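Local coordinates for protein Lys-gingipain catalytic subunit (Porphyromonas gingivalis, PDB 6I9A) that cleaves proteins after lysine as a secreted, calcium-binding cysteine protease of the C25 family, and may act as a virulence factor in periodontal disease, at residues L154-A159 / T198-H203. Residues are numbered along the deposited sequence; the frame is centred on the assembly and turned at random. Where two conformers were deposited one is given.
Sequences LLIAGA and TGCYSH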
ATOM      1  N   LEU A 154     -15.664  -2.371  -6.252  1.00  8.67           N
ATOM      2  CA  LEU A 154     -16.686  -1.331  -6.120  1.00  8.72           C
ATOM      3  C   LEU A 154     -16.062  -0.002  -6.525  1.00  8.80           C
ATOM      4  O   LEU A 154     -15.055   0.429  -5.965  1.00  8.92           O
ATOM      5  CB  LEU A 154     -17.181  -1.268  -4.683  1.00  9.89           C
ATOM      6  CG  LEU A 154     -18.191  -0.132  -4.380  1.00  9.58           C
ATOM      7  CD1 LEU A 154     -19.476  -0.246  -5.212  1.00 10.02           C
ATOM      8  CD2 LEU A 154     -18.481  -0.070  -2.902  1.00 10.28           C
ATOM      9  N   LEU A 155     -16.692   0.650  -7.537  1.00  8.47           N
ATOM     10  CA  LEU A 155     -16.210   1.937  -8.093  1.00  8.37           C
ATOM     11  C   LEU A 155     -17.346   2.935  -8.071  1.00  8.36           C
ATOM     12  O   LEU A 155     -18.445   2.641  -8.589  1.00  9.18           O
ATOM     13  CB  LEU A 155     -15.748   1.699  -9.526  1.00  9.05           C
ATOM     14  CG  LEU A 155     -14.655   0.635  -9.728  1.00  9.18           C
ATOM     15  CD1 LEU A 155     -14.390   0.414 -11.222  1.00 11.82           C
ATOM     16  CD2 LEU A 155     -13.332   1.058  -9.015  1.00 11.32           C
ATOM     17  N   ILE A 156     -17.128   4.094  -7.449  1.00  8.51           N
ATOM     18  CA  ILE A 156     -18.205   5.080  -7.308  1.00  8.40           C
ATOM     19  C   ILE A 156     -17.720   6.451  -7.734  1.00  8.58           C
ATOM     20  O   ILE A 156     -16.736   6.985  -7.150  1.00  8.70           O
ATOM     21  CB  ILE A 156     -18.661   5.144  -5.802  1.00  8.67           C
ATOM     22  CG1 ILE A 156     -19.245   3.767  -5.375  1.00 10.15           C
ATOM     23  CG2 ILE A 156     -19.712   6.265  -5.607  1.00  9.51           C
ATOM     24  CD1 ILE A 156     -19.415   3.673  -3.875  1.00 12.30           C
ATOM     25  N   ALA A 157     -18.445   7.060  -8.695  1.00  8.25           N
ATOM     26  CA  ALA A 157     -18.320   8.470  -9.010  1.00  8.88           C
ATOM     27  C   ALA A 157     -19.422   9.149  -8.221  1.00  8.30           C
ATOM     28  O   ALA A 157     -20.615   9.082  -8.621  1.00  9.36           O
ATOM     29  CB  ALA A 157     -18.474   8.722 -10.506  1.00  9.53           C
ATOM     30  N   GLY A 158     -19.111   9.698  -7.057  1.00  8.37           N
ATOM     31  CA  GLY A 158     -20.121  10.266  -6.174  1.00  9.50           C
ATOM     32  C   GLY A 158     -20.700  11.568  -6.665  1.00  8.57           C
ATOM     33  O   GLY A 158     -20.387  12.075  -7.747  1.00  8.86           O
ATOM     34  N   ALA A 159     -21.537  12.146  -5.811  1.00  9.36           N
ATOM     35  CA  ALA A 159     -22.353  13.299  -6.202  1.00  9.79           C
ATOM     36  C   ALA A 159     -21.589  14.601  -6.238  1.00 10.16           C
ATOM     37  O   ALA A 159     -20.830  14.923  -5.326  1.00 10.15           O
ATOM     38  CB  ALA A 159     -23.517  13.445  -5.230  1.00 11.54           C
ATOM     39  N   THR A 198     -28.439   4.150  -4.339  1.00 13.90           N
ATOM     40  CA  THR A 198     -29.034   3.224  -3.397  1.00 14.92           C
ATOM     41  C   THR A 198     -28.406   1.837  -3.422  1.00 13.24           C
ATOM     42  O   THR A 198     -28.260   1.248  -4.508  1.00 15.61           O
ATOM     43  CB  THR A 198     -30.505   3.076  -3.736  1.00 16.06           C
ATOM     44  OG1 THR A 198     -31.050   4.380  -3.952  1.00 19.64           O
ATOM     45  CG2 THR A 198     -31.253   2.360  -2.642  1.00 19.11           C
ATOM     46  N   GLY A 199     -27.963   1.388  -2.254  1.00 16.19           N
ATOM     47  CA  GLY A 199     -27.406   0.054  -2.079  1.00 15.36           C
ATOM     48  C   GLY A 199     -25.951  -0.097  -2.481  1.00 13.31           C
ATOM     49  O   GLY A 199     -25.404  -1.199  -2.384  1.00 13.68           O
ATOM     50  N   CYS A 200     -25.284   0.989  -2.858  1.00 12.31           N
ATOM     51  CA  CYS A 200     -23.913   0.852  -3.376  1.00 12.10           C
ATOM     52  C   CYS A 200     -22.919   0.297  -2.362  1.00 10.92           C
ATOM     53  O   CYS A 200     -21.951  -0.320  -2.780  1.00 13.14           O
ATOM     54  CB  CYS A 200     -23.401   2.168  -3.952  1.00 11.23           C
ATOM     55  SG  CYS A 200     -23.285   3.524  -2.748  1.00 11.75           S
ATOM     56  N   TYR A 201     -23.119   0.507  -1.063  1.00  9.96           N
ATOM     57  CA  TYR A 201     -22.140   0.010  -0.081  1.00  9.94           C
ATOM     58  C   TYR A 201     -22.455  -1.409   0.413  1.00  9.90           C
ATOM     59  O   TYR A 201     -21.639  -1.974   1.133  1.00 10.68           O
ATOM     60  CB  TYR A 201     -21.987   0.991   1.079  1.00 10.30           C
ATOM     61  CG  TYR A 201     -21.441   2.332   0.585  1.00  9.95           C
ATOM     62  CD1 TYR A 201     -20.206   2.407  -0.069  1.00  9.92           C
ATOM     63  CD2 TYR A 201     -22.148   3.519   0.797  1.00 10.59           C
ATOM     64  CE1 TYR A 201     -19.680   3.619  -0.483  1.00  9.53           C
ATOM     65  CE2 TYR A 201     -21.638   4.737   0.363  1.00  9.96           C
ATOM     66  CZ  TYR A 201     -20.401   4.775  -0.274  1.00 10.04           C
ATOM     67  OH  TYR A 201     -19.859   5.966  -0.697  1.00  9.87           O
ATOM     68  N   SER A 202     -23.555  -2.007  -0.049  1.00 10.25           N
ATOM     69  CA  SER A 202     -23.825  -3.413   0.297  0.57 10.18           C
ATOM     70  C   SER A 202     -22.690  -4.314  -0.131  1.00  9.94           C
ATOM     71  O   SER A 202     -22.372  -5.327   0.519  1.00 10.77           O
ATOM     72  CB  SER A 202     -25.098  -3.877  -0.412  0.57 10.87           C
ATOM     73  OG  SER A 202     -26.206  -3.312   0.258  0.57 10.63           O
ATOM     74  N   HIS A 203     -22.051  -3.949  -1.253  1.00  9.89           N
ATOM     75  CA  HIS A 203     -20.988  -4.766  -1.846  1.00  9.91           C
ATOM     76  C   HIS A 203     -19.742  -4.820  -0.952  1.00  9.33           C
ATOM     77  O   HIS A 203     -18.979  -5.787  -1.040  1.00 10.14           O
ATOM     78  CB  HIS A 203     -20.642  -4.230  -3.243  1.00 10.17           C
ATOM     79  CG  HIS A 203     -21.868  -4.024  -4.086  1.00 10.01           C
ATOM     80  ND1 HIS A 203     -22.704  -5.062  -4.433  1.00 10.89           N
ATOM     81  CD2 HIS A 203     -22.357  -2.884  -4.620  1.00 11.40           C
ATOM     82  CE1 HIS A 203     -23.671  -4.518  -5.161  1.00 12.04           C
ATOM     83  NE2 HIS A 203     -23.504  -3.208  -5.294  1.00 12.91           N
TER
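The phenol ring of Tyr-201 meets Ile-156 obliquely, the methyl CD1 of the isoleucine lying 3.4 Å from Tyr-201 CE1, while one face of the ring carries the sulfur of Cys-200, SG standing 3.6 Å above the plane over its centre. Nearer the CB end of the ring, Leu-154 CD2 approaches Tyr-201 CD1 at 4.1 Å. The imidazole of His-203, which stacks with the ring of Tyr-190 on edge strand 188-192, is likewise met obliquely, with Leu-154 CD1 4.0 Å from His-203 CD2. With CG anti to the backbone N (chi1 176°), the fork of Leu-154 reaches across, one methyl to each ring; Leu-154 CD1 and CD2 each lie 3.5 Å from Cys-200 O. Cys-200 SG also touches Ile-156 CD1 at 4.0 Å, so this methyl packs against both sulfur and ring. Cys-200 and Tyr-201 are the central residues of a type I turn from Gly-199 to Ser-202, which leads into helix 202-206 and rests on alternate residues of strand 152-157, an inner strand of the six-stranded sheet in the catalytic domain. The example separates two tasks: strand meets turn and helix start by van der Waals contact, including methyls against a backbone carbonyl, whereas polar ends bond elsewhere. Pro-225 O holds the hydroxyl end of Tyr-201, and the bond from His-203 NE2 to Tyr-192 OH, with the Tyr-190 stack, probably sets the imidazole's turn.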